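Local structure of uroporphyrinogen III cosynthase (HemD) (Helicobacter pylori, 3P9Z) at residues R5-V10 / E219-L224; S12-I15 / K19-I22; V49-E54 / A139-N144; T127-L130 / D135-Q138. The protein probably catalyses the cyclization of the linear tetrapyrrole hydroxymethylbilane to the macrocycle uroporphyrinogen III, a step of porphyrin biosynthesis. All coordinates share one frame; numbering follows the deposited sequence.

How the interactions relate
All four contacts lean on the same mixed sheet, spread over the two alpha/beta domains of the HemD fold. Interactions 1 and 2 adjoin, their centres 13 Å apart, and are tied through neighbouring strands 7-10 and 19-28. Interactions 3 and 4, centres 18 Å apart, share strand 135-146 in the other domain. Centres of interactions 1 and 4 lie 40 Å apart. Strands 19-28 and 135-146 run antiparallel side by side and bridge the domains. Along the chain, interaction 1 joins segments near the two ends and encloses the rest; interaction 2 closes before 3 opens, and 4 is nested inside 3. The first domain is thus built from both ends of the chain, the second from its middle.

Interaction 1: residues R5-V10 / E219-L224; sequences REIVWV and ELALSL
Ile7 sends its side chain from strand 7-10 onto Ala221 and Leu222 of helix 214-223. Its CB points at the helix, and both branches leaving it meet the same methyl: CG2 lies 4.0 Å from Ala221 CB, and CG1 lies 4.1 Å from Ala221 CB. With CG1 set beside the backbone N (chi1 -65°) and the chain then extended, CD1 passes along this methyl, 3.9 Å from Ala221 CB. The tip ends 3.7 Å from Leu222 CD2, where the two side chains cross at about a right angle. Alanine suits the helix here because its single methyl can lie under a branched residue, whereas Leu222 starts out pointing away and only its end bends back to the strand.

Strand 7-10 belongs to the domain made from both chain ends, an alpha/beta layer in which helix 214-223, the last of the chain, packs on the sheet. Further along that strand Trp9 continues the layer against Leu214, Cys217 and Leu218.

At Leu224 the contact changes character. Arg5 CD comes within 3.9 Å of Leu224 O, a van der Waals approach by the aliphatic part of the chain, with Leu224 O lying oblique to the guanidinium. A bend at chi3 (67°) turns the head of Arg5 elsewhere: its NE bonds Lys162 O and its NH2 bonds Thr187 OG1. The Arg5 backbone is also hydrogen-bonded to that of Arg225.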
loop_
_atom_site.group_PDB
_atom_site.type_symbol
_atom_site.label_atom_id
_atom_site.label_comp_id
_atom_site.label_asym_id
_atom_site.label_seq_id
_atom_site.Cartn_x
_atom_site.Cartn_y
_atom_site.Cartn_z
ATOM N N ARG A 5 -27.449 -7.781 -5.329
ATOM C CA ARG A 5 -26.105 -8.008 -5.873
ATOM C C ARG A 5 -25.077 -8.205 -4.752
ATOM O O ARG A 5 -25.154 -7.533 -3.734
ATOM C CB ARG A 5 -25.709 -6.840 -6.785
ATOM C CG ARG A 5 -26.734 -6.538 -7.891
ATOM C CD ARG A 5 -26.324 -5.326 -8.714
ATOM N NE ARG A 5 -25.117 -5.615 -9.478
ATOM C CZ ARG A 5 -24.434 -4.734 -10.199
ATOM N NH1 ARG A 5 -24.843 -3.468 -10.305
ATOM N NH2 ARG A 5 -23.352 -5.133 -10.846
ATOM N N GLU A 6 -24.138 -9.130 -4.948
ATOM C CA GLU A 6 -23.068 -9.392 -3.986
ATOM C C GLU A 6 -21.982 -8.315 -4.046
ATOM O O GLU A 6 -21.516 -7.975 -5.123
ATOM C CB GLU A 6 -22.400 -10.732 -4.284
ATOM C CG GLU A 6 -23.011 -11.957 -3.612
ATOM C CD GLU A 6 -21.959 -13.045 -3.384
ATOM O OE1 GLU A 6 -20.897 -12.759 -2.777
ATOM O OE2 GLU A 6 -22.192 -14.185 -3.825
ATOM N N ILE A 7 -21.562 -7.822 -2.889
ATOM C CA ILE A 7 -20.476 -6.855 -2.788
ATOM C C ILE A 7 -19.157 -7.574 -2.421
ATOM O O ILE A 7 -19.060 -8.237 -1.374
ATOM C CB ILE A 7 -20.830 -5.742 -1.785
ATOM C CG1 ILE A 7 -22.022 -4.924 -2.299
ATOM C CG2 ILE A 7 -19.618 -4.834 -1.484
ATOM C CD1 ILE A 7 -22.694 -4.033 -1.246
ATOM N N VAL A 8 -18.160 -7.442 -3.299
ATOM C CA VAL A 8 -16.856 -8.091 -3.125
ATOM C C VAL A 8 -15.704 -7.070 -3.058
ATOM O O VAL A 8 -15.554 -6.224 -3.941
ATOM C CB VAL A 8 -16.592 -9.112 -4.259
ATOM C CG1 VAL A 8 -15.331 -9.929 -3.997
ATOM C CG2 VAL A 8 -17.776 -10.045 -4.423
ATOM N N TRP A 9 -14.894 -7.165 -2.002
ATOM C CA TRP A 9 -13.709 -6.332 -1.833
ATOM C C TRP A 9 -12.522 -7.005 -2.516
ATOM O O TRP A 9 -12.272 -8.204 -2.323
ATOM C CB TRP A 9 -13.390 -6.155 -0.350
ATOM C CG TRP A 9 -14.448 -5.440 0.449
ATOM C CD1 TRP A 9 -15.520 -6.000 1.069
ATOM C CD2 TRP A 9 -14.516 -4.032 0.717
ATOM N NE1 TRP A 9 -16.262 -5.032 1.724
ATOM C CE2 TRP A 9 -15.662 -3.814 1.518
ATOM C CE3 TRP A 9 -13.708 -2.940 0.376
ATOM C CZ2 TRP A 9 -16.030 -2.541 1.972
ATOM C CZ3 TRP A 9 -14.063 -1.672 0.839
ATOM C CH2 TRP A 9 -15.220 -1.485 1.622
ATOM N N VAL A 10 -11.796 -6.233 -3.315
ATOM C CA VAL A 10 -10.557 -6.669 -3.927
ATOM C C VAL A 10 -9.513 -5.754 -3.294
ATOM O O VAL A 10 -9.363 -4.590 -3.678
ATOM C CB VAL A 10 -10.586 -6.522 -5.477
ATOM C CG1 VAL A 10 -9.348 -7.159 -6.104
ATOM C CG2 VAL A 10 -11.866 -7.146 -6.071
ATOM N N GLU A 219 -20.270 2.825 1.042
ATOM C CA GLU A 219 -21.463 3.652 0.850
ATOM C C GLU A 219 -21.875 3.576 -0.614
ATOM O O GLU A 219 -23.023 3.295 -0.922
ATOM C CB GLU A 219 -21.236 5.117 1.256
ATOM C CG GLU A 219 -21.160 5.362 2.736
ATOM C CD GLU A 219 -22.501 5.181 3.452
ATOM O OE1 GLU A 219 -23.583 5.376 2.824
ATOM O OE2 GLU A 219 -22.462 4.857 4.658
ATOM N N LEU A 220 -20.913 3.787 -1.504
ATOM C CA LEU A 220 -21.170 3.714 -2.936
ATOM C C LEU A 220 -21.685 2.329 -3.332
ATOM O O LEU A 220 -22.707 2.229 -4.014
ATOM C CB LEU A 220 -19.922 4.098 -3.746
ATOM C CG LEU A 220 -19.999 4.077 -5.289
ATOM C CD1 LEU A 220 -21.189 4.880 -5.835
ATOM C CD2 LEU A 220 -18.684 4.603 -5.876
ATOM N N ALA A 221 -20.993 1.273 -2.892
ATOM C CA ALA A 221 -21.415 -0.098 -3.202
ATOM C C ALA A 221 -22.848 -0.378 -2.753
ATOM O O ALA A 221 -23.656 -0.920 -3.523
ATOM C CB ALA A 221 -20.442 -1.122 -2.595
ATOM N N LEU A 222 -23.169 0.018 -1.522
ATOM C CA LEU A 222 -24.505 -0.223 -0.966
ATOM C C LEU A 222 -25.597 0.554 -1.698
ATOM O O LEU A 222 -26.716 0.068 -1.810
ATOM C CB LEU A 222 -24.554 0.089 0.524
ATOM C CG LEU A 222 -23.744 -0.841 1.437
ATOM C CD1 LEU A 222 -23.675 -0.243 2.835
ATOM C CD2 LEU A 222 -24.364 -2.229 1.471
ATOM N N SER A 223 -25.278 1.745 -2.197
ATOM C CA SER A 223 -26.253 2.517 -2.970
ATOM C C SER A 223 -26.624 1.806 -4.279
ATOM O O SER A 223 -27.592 2.165 -4.941
ATOM C CB SER A 223 -25.709 3.914 -3.275
ATOM O OG SER A 223 -24.646 3.838 -4.207
ATOM N N LEU A 224 -25.838 0.799 -4.645
ATOM C CA LEU A 224 -25.990 0.124 -5.931
ATOM C C LEU A 224 -26.475 -1.320 -5.801
ATOM O O LEU A 224 -26.747 -1.979 -6.811
ATOM C CB LEU A 224 -24.672 0.173 -6.732
ATOM C CG LEU A 224 -24.216 1.528 -7.280
ATOM C CD1 LEU A 224 -22.760 1.473 -7.682
ATOM C CD2 LEU A 224 -25.075 1.988 -8.469
#

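Interaction 2: residues S12-I15 / K19-I22; sequences SQRI and KTLI
Thr20 and Ile15 supply the hydrogen bond of this contact: Ile15 N donates its N-H to Thr20 OG1 at 3.2 Å, almost straight at 176°. Thr20 points its side chain at the loop, and chi1 of -59° places OG1 beside its own backbone N and leaves CG2 anti to that N, beside the carbonyl carbon. The hydroxyl is also bonded to Tyr18 O, so one oxygen serves both the returning loop and the residues leading into the strand. Threonine fits because it offers a polar and an apolar branch at once.

The remaining contacts are van der Waals ones with loop backbone. Thr20 CG2 rests 3.5 Å from Gln13 O, while Thr20 CB is 4.0 Å from Arg14 CA. Two residues on, Ile22 also faces the loop: its CD1 lies 3.9 Å from Arg14 N, and its CG2 lies 3.8 Å from Ser12 O.

Segment 12-15 runs back alongside 19-22, in the helix-free connection between the neighbouring parallel strands 7-10 and 19-28. Since the strand meets mainly loop backbone, the side chains of Gln13 and Arg14 can face outward at the surface, and the single hydrogen bond between the two segments gives the contact its direction at Ile15.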
loop_
_atom_site.group_PDB
_atom_site.type_symbol
_atom_site.label_atom_id
_atom_site.label_comp_id
_atom_site.label_asym_id
_atom_site.label_seq_id
_atom_site.Cartn_x
_atom_site.Cartn_y
_atom_site.Cartn_z
ATOM N N SER A 12 -6.336 -5.777 0.352
ATOM C CA SER A 12 -5.220 -6.498 1.001
ATOM C C SER A 12 -5.613 -7.215 2.299
ATOM O O SER A 12 -4.847 -8.028 2.819
ATOM C CB SER A 12 -4.076 -5.532 1.280
ATOM O OG SER A 12 -4.590 -4.393 1.947
ATOM N N GLN A 13 -6.811 -6.924 2.799
ATOM C CA GLN A 13 -7.259 -7.441 4.086
ATOM C C GLN A 13 -8.731 -7.767 4.044
ATOM O O GLN A 13 -9.496 -7.090 3.365
ATOM C CB GLN A 13 -7.006 -6.410 5.182
ATOM C CG GLN A 13 -5.722 -6.665 5.984
ATOM C CD GLN A 13 -4.927 -5.388 6.186
ATOM O OE1 GLN A 13 -3.964 -5.127 5.456
ATOM N NE2 GLN A 13 -5.338 -4.569 7.152
ATOM N N ARG A 14 -9.120 -8.801 4.776
ATOM C CA ARG A 14 -10.504 -9.228 4.846
ATOM C C ARG A 14 -11.347 -8.161 5.534
ATOM O O ARG A 14 -10.950 -7.593 6.562
ATOM C CB ARG A 14 -10.619 -10.572 5.584
ATOM C CG ARG A 14 -12.002 -11.185 5.488
ATOM C CD ARG A 14 -11.984 -12.685 5.736
ATOM N NE ARG A 14 -12.220 -12.987 7.145
ATOM C CZ ARG A 14 -13.424 -13.087 7.712
ATOM N NH1 ARG A 14 -14.533 -12.908 6.997
ATOM N NH2 ARG A 14 -13.522 -13.361 9.005
ATOM N N ILE A 15 -12.485 -7.860 4.921
ATOM C CA ILE A 15 -13.470 -6.972 5.513
ATOM C C ILE A 15 -14.732 -7.808 5.795
ATOM O O ILE A 15 -15.618 -7.942 4.946
ATOM C CB ILE A 15 -13.706 -5.706 4.623
ATOM C CG1 ILE A 15 -12.434 -4.835 4.592
ATOM C CG2 ILE A 15 -14.898 -4.850 5.114
ATOM C CD1 ILE A 15 -12.268 -4.023 3.307
ATOM N N LYS A 19 -17.387 -10.888 1.317
ATOM C CA LYS A 19 -16.432 -11.621 0.488
ATOM C C LYS A 19 -15.251 -10.679 0.134
ATOM O O LYS A 19 -15.446 -9.520 -0.262
ATOM C CB LYS A 19 -17.155 -12.168 -0.758
ATOM C CG LYS A 19 -16.265 -12.892 -1.797
ATOM C CD LYS A 19 -17.129 -13.596 -2.872
ATOM C CE LYS A 19 -16.281 -14.176 -4.027
ATOM N NZ LYS A 19 -15.389 -15.306 -3.575
ATOM N N THR A 20 -14.035 -11.167 0.328
ATOM C CA THR A 20 -12.841 -10.403 -0.010
ATOM C C THR A 20 -11.850 -11.239 -0.830
ATOM O O THR A 20 -11.501 -12.359 -0.451
ATOM C CB THR A 20 -12.137 -9.842 1.243
ATOM O OG1 THR A 20 -13.039 -8.990 1.967
ATOM C CG2 THR A 20 -10.892 -9.012 0.856
ATOM N N LEU A 21 -11.384 -10.672 -1.937
ATOM C CA LEU A 21 -10.355 -11.308 -2.757
ATOM C C LEU A 21 -9.000 -10.703 -2.401
ATOM O O LEU A 21 -8.771 -9.513 -2.635
ATOM C CB LEU A 21 -10.662 -11.100 -4.245
ATOM C CG LEU A 21 -11.525 -12.128 -5.008
ATOM C CD1 LEU A 21 -12.800 -12.502 -4.268
ATOM C CD2 LEU A 21 -11.881 -11.623 -6.408
ATOM N N ILE A 22 -8.117 -11.510 -1.818
ATOM C CA ILE A 22 -6.766 -11.056 -1.475
ATOM C C ILE A 22 -5.834 -11.764 -2.441
ATOM O O ILE A 22 -5.422 -12.919 -2.218
ATOM C CB ILE A 22 -6.390 -11.365 0.007
ATOM C CG1 ILE A 22 -7.409 -10.726 0.966
ATOM C CG2 ILE A 22 -4.916 -10.899 0.342
ATOM C CD1 ILE A 22 -7.345 -11.286 2.417
#

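Interaction 3: residues V49-E54 / A139-N144; sequences VFSLLE and AVVYEN
Ser51 OG donates a short hydrogen bond of 2.6 Å to Val141 O, joining helix 46-55 to strand 135-146 in the alpha/beta domain of the HemD fold that is built from the middle of the chain. The helix lies across the strand, the local axes 7.7 Å apart at their closest and inclined by 107°. The hydroxyl stands opposite its own backbone N (chi1 180°), which directs it off the helix toward the sheet. It reaches the carbonyl from above its plane, 37° out of it, rather than along a lone pair. Serine suits so close a crossing: it is small enough for the helix to approach, and its hydroxyl gives the strand carbonyl a partner in a buried setting.

Around this bond the packing is apolar. Val141 turns toward the helix, and its CG2 comes within 4.1 Å of Ser51 CB, while CG1 meets Leu52 CD2 at 4.3 Å. CG2 occupies the crowded position between backbone N and carbonyl carbon. Leu52, the next residue of the helix, reaches over with its terminal methyl, and Leu116 of the adjacent strand 112-118 touches both Leu52 and Val141.

The strand is irregular here. Val141 has a helix-like psi, and the CB atoms of Val141 and Tyr142 both point toward the helix, which is consistent with a beta bulge. The side chain of Tyr142 comes to about 4 Å from a bound malonate, probably from the crystallisation liquor, though such ions can mark pockets. On the helix side, Tyr142 CB lies 4.4 Å from Ser51 CB.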
loop_
_atom_site.group_PDB
_atom_site.type_symbol
_atom_site.label_atom_id
_atom_site.label_comp_id
_atom_site.label_asym_id
_atom_site.label_seq_id
_atom_site.Cartn_x
_atom_site.Cartn_y
_atom_site.Cartn_z
ATOM N N VAL A 49 7.428 -0.592 7.489
ATOM C CA VAL A 49 7.579 -0.751 8.941
ATOM C C VAL A 49 7.454 -2.230 9.354
ATOM O O VAL A 49 8.311 -2.760 10.083
ATOM C CB VAL A 49 6.578 0.133 9.747
ATOM C CG1 VAL A 49 6.847 0.031 11.253
ATOM C CG2 VAL A 49 6.647 1.610 9.280
ATOM N N PHE A 50 6.401 -2.898 8.870
ATOM C CA PHE A 50 6.177 -4.312 9.209
ATOM C C PHE A 50 7.309 -5.217 8.743
ATOM O O PHE A 50 7.654 -6.177 9.416
ATOM C CB PHE A 50 4.859 -4.812 8.621
ATOM C CG PHE A 50 3.659 -4.131 9.178
ATOM C CD1 PHE A 50 3.592 -3.810 10.532
ATOM C CD2 PHE A 50 2.580 -3.816 8.351
ATOM C CE1 PHE A 50 2.464 -3.176 11.060
ATOM C CE2 PHE A 50 1.450 -3.178 8.863
ATOM C CZ PHE A 50 1.385 -2.850 10.214
ATOM N N SER A 51 7.866 -4.902 7.582
ATOM C CA SER A 51 9.015 -5.600 7.053
ATOM C C SER A 51 10.192 -5.520 8.020
ATOM O O SER A 51 10.807 -6.536 8.319
ATOM C CB SER A 51 9.420 -5.018 5.693
ATOM O OG SER A 51 10.564 -5.706 5.181
ATOM N N LEU A 52 10.511 -4.319 8.500
ATOM C CA LEU A 52 11.630 -4.144 9.451
ATOM C C LEU A 52 11.408 -4.933 10.741
ATOM O O LEU A 52 12.284 -5.671 11.180
ATOM C CB LEU A 52 11.869 -2.657 9.760
ATOM C CG LEU A 52 12.383 -1.760 8.629
ATOM C CD1 LEU A 52 12.507 -0.338 9.138
ATOM C CD2 LEU A 52 13.723 -2.253 8.061
ATOM N N LEU A 53 10.217 -4.795 11.315
ATOM C CA LEU A 53 9.813 -5.551 12.497
ATOM C C LEU A 53 10.025 -7.079 12.384
ATOM O O LEU A 53 10.483 -7.720 13.339
ATOM C CB LEU A 53 8.350 -5.234 12.838
ATOM C CG LEU A 53 8.092 -3.798 13.308
ATOM C CD1 LEU A 53 6.605 -3.546 13.451
ATOM C CD2 LEU A 53 8.808 -3.517 14.634
ATOM N N GLU A 54 9.703 -7.646 11.222
ATOM C CA GLU A 54 9.817 -9.087 11.006
ATOM C C GLU A 54 11.238 -9.569 10.697
ATOM O O GLU A 54 11.729 -10.495 11.346
ATOM C CB GLU A 54 8.839 -9.570 9.920
ATOM C CG GLU A 54 8.856 -11.082 9.733
ATOM C CD GLU A 54 7.742 -11.612 8.835
ATOM O OE1 GLU A 54 6.551 -11.336 9.122
ATOM O OE2 GLU A 54 8.065 -12.327 7.849
ATOM N N ALA A 139 16.600 1.879 0.364
ATOM C CA ALA A 139 16.698 0.424 0.453
ATOM C C ALA A 139 15.314 -0.182 0.296
ATOM O O ALA A 139 14.376 0.191 1.001
ATOM C CB ALA A 139 17.325 -0.015 1.770
ATOM N N VAL A 140 15.220 -1.120 -0.640
ATOM C CA VAL A 140 14.038 -1.918 -0.896
ATOM C C VAL A 140 13.846 -2.956 0.229
ATOM O O VAL A 140 14.650 -3.875 0.390
ATOM C CB VAL A 140 14.201 -2.642 -2.260
ATOM C CG1 VAL A 140 13.080 -3.670 -2.488
ATOM C CG2 VAL A 140 14.268 -1.604 -3.418
ATOM N N VAL A 141 12.779 -2.826 1.006
ATOM C CA VAL A 141 12.553 -3.791 2.089
ATOM C C VAL A 141 11.297 -4.635 1.887
ATOM O O VAL A 141 11.016 -5.548 2.671
ATOM C CB VAL A 141 12.564 -3.117 3.494
ATOM C CG1 VAL A 141 13.953 -2.438 3.751
ATOM C CG2 VAL A 141 11.436 -2.119 3.632
ATOM N N TYR A 142 10.530 -4.333 0.842
ATOM C CA TYR A 142 9.366 -5.171 0.540
ATOM C C TYR A 142 8.931 -5.063 -0.909
ATOM O O TYR A 142 9.311 -4.127 -1.617
ATOM C CB TYR A 142 8.182 -4.894 1.499
ATOM C CG TYR A 142 7.390 -3.658 1.149
ATOM C CD1 TYR A 142 7.808 -2.404 1.585
ATOM C CD2 TYR A 142 6.232 -3.731 0.365
ATOM C CE1 TYR A 142 7.110 -1.254 1.266
ATOM C CE2 TYR A 142 5.513 -2.557 0.029
ATOM C CZ TYR A 142 5.966 -1.333 0.500
ATOM O OH TYR A 142 5.305 -0.167 0.200
ATOM N N GLU A 143 8.135 -6.050 -1.326
ATOM C CA GLU A 143 7.519 -6.066 -2.639
ATOM C C GLU A 143 6.091 -6.584 -2.511
ATOM O O GLU A 143 5.823 -7.534 -1.759
ATOM C CB GLU A 143 8.324 -6.946 -3.589
ATOM C CG GLU A 143 7.893 -6.821 -5.034
ATOM C CD GLU A 143 8.658 -7.740 -5.973
ATOM O OE1 GLU A 143 9.466 -8.567 -5.500
ATOM O OE2 GLU A 143 8.445 -7.630 -7.199
ATOM N N ASN A 144 5.174 -5.930 -3.219
ATOM C CA ASN A 144 3.788 -6.356 -3.280
ATOM C C ASN A 144 3.657 -7.179 -4.547
ATOM O O ASN A 144 3.791 -6.656 -5.655
ATOM C CB ASN A 144 2.842 -5.147 -3.292
ATOM C CG ASN A 144 1.372 -5.550 -3.302
ATOM O OD1 ASN A 144 0.988 -6.591 -2.758
ATOM N ND2 ASN A 144 0.537 -4.712 -3.919
#

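Interaction 4: residues T127-L130 / D135-Q138; sequences TILL and DFKQ
Leu129 is the first residue of segment 127-130 to meet Phe136. Its CB stands over one face of the ring, 4.0 Å from the ring centroid and 20° off the normal, a CH-pi contact displaced toward the rim: the nearest ring atom is Phe136 CE1, 3.8 Å from Leu129 CB. Beyond CB the branched end spreads across the aromatic, with Leu129 CD1 at 3.9 Å from Phe136 CD2. A leucine covers a ring well because both its first carbon and a terminal methyl can lie on it, and Leu129 also touches Phe105 of helix 105-108.

Next in line, Leu130 meets the ring partly by its backbone. Its N comes obliquely within 3.8 Å of Phe136 CE1, and Leu130 CB is 4.3 Å from that same carbon. Leu130 is an exposed residue at the margin of the contact.

Phe136 reaches the helix because chi1 of 78° sets CG between the backbone N and the carbonyl carbon, raising the ring from the strand. The ring lies between helix and sheet, where it also touches Asp126 and Val113. This is the packing of a beta-alpha-beta crossover: strand 112-118, helix 125-131, then strand 135-146 returning parallel beside the first.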
loop_
_atom_site.group_PDB
_atom_site.type_symbol
_atom_site.label_atom_id
_atom_site.label_comp_id
_atom_site.label_asym_id
_atom_site.label_seq_id
_atom_site.Cartn_x
_atom_site.Cartn_y
_atom_site.Cartn_z
ATOM N N THR A 127 12.609 10.612 -6.863
ATOM C CA THR A 127 12.733 11.755 -7.776
ATOM C C THR A 127 12.393 13.043 -7.036
ATOM O O THR A 127 13.126 14.032 -7.141
ATOM C CB THR A 127 11.836 11.625 -9.039
ATOM O OG1 THR A 127 10.452 11.611 -8.660
ATOM C CG2 THR A 127 12.167 10.360 -9.810
ATOM N N ILE A 128 11.296 13.013 -6.273
ATOM C CA ILE A 128 10.866 14.157 -5.459
ATOM C C ILE A 128 11.957 14.600 -4.457
ATOM O O ILE A 128 12.238 15.792 -4.314
ATOM C CB ILE A 128 9.542 13.850 -4.722
ATOM C CG1 ILE A 128 8.441 13.480 -5.741
ATOM C CG2 ILE A 128 9.132 15.040 -3.843
ATOM C CD1 ILE A 128 7.147 12.908 -5.131
ATOM N N LEU A 129 12.580 13.633 -3.789
ATOM C CA LEU A 129 13.692 13.923 -2.889
ATOM C C LEU A 129 14.890 14.530 -3.623
ATOM O O LEU A 129 15.425 15.556 -3.192
ATOM C CB LEU A 129 14.098 12.664 -2.126
ATOM C CG LEU A 129 13.111 12.172 -1.062
ATOM C CD1 LEU A 129 13.534 10.802 -0.540
ATOM C CD2 LEU A 129 12.965 13.183 0.087
ATOM N N LEU A 130 15.291 13.898 -4.730
ATOM C CA LEU A 130 16.362 14.407 -5.584
ATOM C C LEU A 130 16.068 15.836 -6.048
ATOM O O LEU A 130 16.951 16.683 -6.022
ATOM C CB LEU A 130 16.614 13.490 -6.793
ATOM C CG LEU A 130 17.716 13.946 -7.778
ATOM C CD1 LEU A 130 19.123 13.733 -7.200
ATOM C CD2 LEU A 130 17.592 13.257 -9.128
ATOM N N ASP A 135 19.910 14.770 0.669
ATOM C CA ASP A 135 20.923 13.721 0.744
ATOM C C ASP A 135 20.256 12.437 1.257
ATOM O O ASP A 135 19.962 12.317 2.455
ATOM C CB ASP A 135 22.033 14.171 1.716
ATOM C CG ASP A 135 23.175 13.163 1.844
ATOM O OD1 ASP A 135 23.135 12.082 1.209
ATOM O OD2 ASP A 135 24.126 13.471 2.599
ATOM N N PHE A 136 20.014 11.488 0.353
ATOM C CA PHE A 136 19.293 10.266 0.718
ATOM C C PHE A 136 19.864 9.000 0.064
ATOM O O PHE A 136 20.476 9.059 -1.008
ATOM C CB PHE A 136 17.790 10.398 0.407
ATOM C CG PHE A 136 17.454 10.226 -1.050
ATOM C CD1 PHE A 136 17.682 11.257 -1.959
ATOM C CD2 PHE A 136 16.919 9.019 -1.517
ATOM C CE1 PHE A 136 17.381 11.094 -3.326
ATOM C CE2 PHE A 136 16.612 8.848 -2.876
ATOM C CZ PHE A 136 16.846 9.889 -3.777
ATOM N N LYS A 137 19.672 7.876 0.748
ATOM C CA LYS A 137 19.818 6.544 0.177
ATOM C C LYS A 137 18.470 5.808 0.269
ATOM O O LYS A 137 17.631 6.130 1.123
ATOM C CB LYS A 137 20.929 5.748 0.885
ATOM C CG LYS A 137 22.364 6.281 0.643
ATOM C CD LYS A 137 22.717 6.339 -0.868
ATOM C CE LYS A 137 24.136 6.844 -1.128
ATOM N NZ LYS A 137 24.372 8.215 -0.585
ATOM N N GLN A 138 18.264 4.843 -0.622
ATOM C CA GLN A 138 17.046 4.024 -0.661
ATOM C C GLN A 138 17.409 2.577 -0.423
ATOM O O GLN A 138 18.408 2.097 -0.970
ATOM C CB GLN A 138 16.422 4.053 -2.050
ATOM C CG GLN A 138 16.161 5.403 -2.604
ATOM C CD GLN A 138 15.363 5.320 -3.882
ATOM O OE1 GLN A 138 15.918 5.169 -4.970
ATOM N NE2 GLN A 138 14.069 5.438 -3.761
#